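Local coordinates for uncharacterized protein (Mycobacterium tuberculosis CAS/NITR204, PDB 5VYQ) that probably transfers a formyl group from a folate cofactor to the amino group of the nucleotide-linked sugar dTDP-4-amino-4,6-dideoxyglucose, at residues 77-82 with 94-99. Sequence-based numbering, arbitrary orientation.
Sequences DLVLSF and DGVRCV. With NA (sodium ion), chain H.
The backbone O of D77 receives hydrogen bonds from two waters, and each water links it to R97. One lies 2.7 Å from D77 O and accepts from R97 NH1; the other accepts from R97 N, so two waters tie the residue just ahead of strand 78-82 to R97. V96 CG2 packs 3.5 Å from the same D77 O, giving this carbonyl an apolar neighbour as well. Beyond it 78-82 and 97-99 run as adjacent parallel strands, their directions 18° apart. V79 N donates to R97 O, V79 O accepts from V99 N, and V99 O accepts from S81 N at 2.8 Å in the carbonyl plane. V79 thus bonds to the two residues flanking its partner C98, the mark of parallel register.

On one face, L78 CD1 sits over the centre of the R97 guanidinium, 3.6 Å above its plane. The arginine chain leaves anti to its own N (chi1 -170°) and bends at chi3 (54°), laying the flat group across the leucine methyl. This suits arginine: its face tolerates a hydrocarbon while NH2 bonds to I177 O and Y182 OH. Farther along, L80 CD2 packs 3.7 Å from V99 CB, the two side chains lying side by side; V99 packs on I129 of strand 125-131, while L80 packs on I24 and I26 of strand 24-28. On the opposite face V79 CG2 meets V96 CG1 roughly at right angles, and C98 SG lies 4.0 Å from V79 CB, near F88.

These strands belong to a beta-alpha-beta unit, with helix 90-95 in the crossover, in the Rossmann-like formyltransferase domain. The chemistry changes along the pair: just before the strand D77 OD2 binds sodium at 2.6 Å, a site completed by M21, T23 and waters; apolar contacts fill the middle; and S81, bonded through OG to N100, reaches the folinic acid pocket, consistent with the strand pairing helping to place it beside the ligand.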
loop_
_atom_site.group_PDB
_atom_site.type_symbol
_atom_site.label_atom_id
_atom_site.label_comp_id
_atom_site.label_asym_id
_atom_site.label_seq_id
_atom_site.Cartn_x
_atom_site.Cartn_y
_atom_site.Cartn_z
ATOM N N ASP A 77 -0.667 -37.752 -28.405
ATOM C CA ASP A 77 0.627 -38.303 -28.086
ATOM C C ASP A 77 1.246 -37.618 -26.881
ATOM O O ASP A 77 2.180 -38.158 -26.303
ATOM C CB ASP A 77 1.580 -38.184 -29.268
ATOM C CG ASP A 77 1.028 -38.896 -30.519
ATOM O OD1 ASP A 77 0.650 -40.085 -30.399
ATOM O OD2 ASP A 77 0.978 -38.209 -31.557
ATOM N N LEU A 78 0.812 -36.408 -26.574
ATOM C CA LEU A 78 1.420 -35.585 -25.506
ATOM C C LEU A 78 0.333 -34.643 -24.977
ATOM O O LEU A 78 -0.412 -34.035 -25.755
ATOM C CB LEU A 78 2.556 -34.773 -26.101
ATOM C CG LEU A 78 3.185 -33.672 -25.234
ATOM C CD1 LEU A 78 3.809 -34.289 -23.979
ATOM C CD2 LEU A 78 4.219 -32.829 -25.986
ATOM N N VAL A 79 0.213 -34.533 -23.670
ATOM C CA VAL A 79 -0.724 -33.590 -23.075
ATOM C C VAL A 79 0.103 -32.595 -22.244
ATOM O O VAL A 79 0.874 -32.991 -21.383
ATOM C CB VAL A 79 -1.773 -34.309 -22.192
ATOM C CG1 VAL A 79 -2.729 -33.325 -21.569
ATOM C CG2 VAL A 79 -2.557 -35.298 -23.025
ATOM N N LEU A 80 -0.116 -31.320 -22.487
ATOM C CA LEU A 80 0.522 -30.270 -21.688
ATOM C C LEU A 80 -0.457 -29.538 -20.795
ATOM O O LEU A 80 -1.525 -29.116 -21.222
ATOM C CB LEU A 80 1.147 -29.273 -22.635
ATOM C CG LEU A 80 2.114 -29.812 -23.669
ATOM C CD1 LEU A 80 2.705 -28.712 -24.525
ATOM C CD2 LEU A 80 3.221 -30.634 -23.033
ATOM N N SER A 81 -0.074 -29.406 -19.528
ATOM C CA SER A 81 -0.766 -28.526 -18.586
ATOM C C SER A 81 -0.054 -27.177 -18.583
ATOM O O SER A 81 1.086 -27.058 -18.100
ATOM C CB SER A 81 -0.784 -29.139 -17.189
ATOM O OG SER A 81 -1.085 -28.174 -16.168
ATOM N N PHE A 82 -0.724 -26.175 -19.158
ATOM C CA PHE A 82 -0.293 -24.796 -19.112
ATOM C C PHE A 82 -1.155 -24.132 -18.048
ATOM O O PHE A 82 -2.079 -23.389 -18.354
ATOM C CB PHE A 82 -0.409 -24.158 -20.501
ATOM C CG PHE A 82 0.765 -24.374 -21.423
ATOM C CD1 PHE A 82 1.566 -25.480 -21.343
ATOM C CD2 PHE A 82 1.050 -23.443 -22.405
ATOM C CE1 PHE A 82 2.619 -25.671 -22.226
ATOM C CE2 PHE A 82 2.118 -23.610 -23.283
ATOM C CZ PHE A 82 2.882 -24.752 -23.218
ATOM N N ASP A 94 -1.045 -42.001 -16.582
ATOM C CA ASP A 94 -0.480 -43.323 -16.783
ATOM C C ASP A 94 -0.571 -43.759 -18.240
ATOM O O ASP A 94 0.187 -44.696 -18.619
ATOM C CB ASP A 94 -1.172 -44.407 -15.939
ATOM C CG ASP A 94 -1.081 -44.213 -14.425
ATOM O OD1 ASP A 94 -0.231 -43.426 -13.925
ATOM O OD2 ASP A 94 -1.837 -44.930 -13.737
ATOM N N GLY A 95 -1.450 -43.118 -19.032
ATOM C CA GLY A 95 -1.729 -43.581 -20.403
ATOM C C GLY A 95 -1.194 -42.714 -21.524
ATOM O O GLY A 95 -1.230 -43.098 -22.717
ATOM N N VAL A 96 -0.683 -41.533 -21.185
ATOM C CA VAL A 96 -0.063 -40.667 -22.185
ATOM C C VAL A 96 0.966 -39.778 -21.478
ATOM O O VAL A 96 0.747 -39.441 -20.309
ATOM C CB VAL A 96 -1.088 -39.846 -22.969
ATOM C CG1 VAL A 96 -1.877 -38.914 -22.036
ATOM C CG2 VAL A 96 -0.403 -39.146 -24.159
ATOM N N ARG A 97 2.030 -39.409 -22.183
ATOM C CA ARG A 97 3.035 -38.507 -21.582
ATOM C C ARG A 97 2.391 -37.166 -21.285
ATOM O O ARG A 97 1.825 -36.531 -22.166
ATOM C CB ARG A 97 4.229 -38.342 -22.526
ATOM C CG ARG A 97 5.412 -37.626 -21.862
ATOM C CD ARG A 97 6.692 -37.846 -22.648
ATOM N NE ARG A 97 6.564 -37.476 -24.064
ATOM C CZ ARG A 97 6.883 -36.301 -24.585
ATOM N NH1 ARG A 97 6.676 -36.060 -25.865
ATOM N NH2 ARG A 97 7.413 -35.345 -23.843
ATOM N N CYS A 98 2.457 -36.735 -20.018
ATOM C CA CYS A 98 1.867 -35.481 -19.618
ATOM C C CYS A 98 2.983 -34.632 -19.007
ATOM O O CYS A 98 3.808 -35.127 -18.221
ATOM C CB CYS A 98 0.767 -35.669 -18.561
ATOM S SG CYS A 98 -0.698 -36.577 -19.130
ATOM N N VAL A 99 2.992 -33.365 -19.381
ATOM C CA VAL A 99 4.022 -32.425 -18.964
ATOM C C VAL A 99 3.339 -31.176 -18.462
ATOM O O VAL A 99 2.403 -30.684 -19.079
ATOM C CB VAL A 99 4.951 -32.126 -20.166
ATOM C CG1 VAL A 99 5.920 -30.985 -19.902
ATOM C CG2 VAL A 99 5.754 -33.364 -20.485
HETATM NA NA NA H . 0.200 -38.317 -33.994
HETATM O O HOH W 1 4.880 -38.179 -26.806
HETATM O O HOH W 2 2.778 -40.612 -24.769
HETATM O O HOH W 3 -0.204 -37.556 -36.186
HETATM O O HOH W 4 -1.621 -39.322 -33.790
HETATM O O HOH W 5 1.721 -40.347 -34.441
#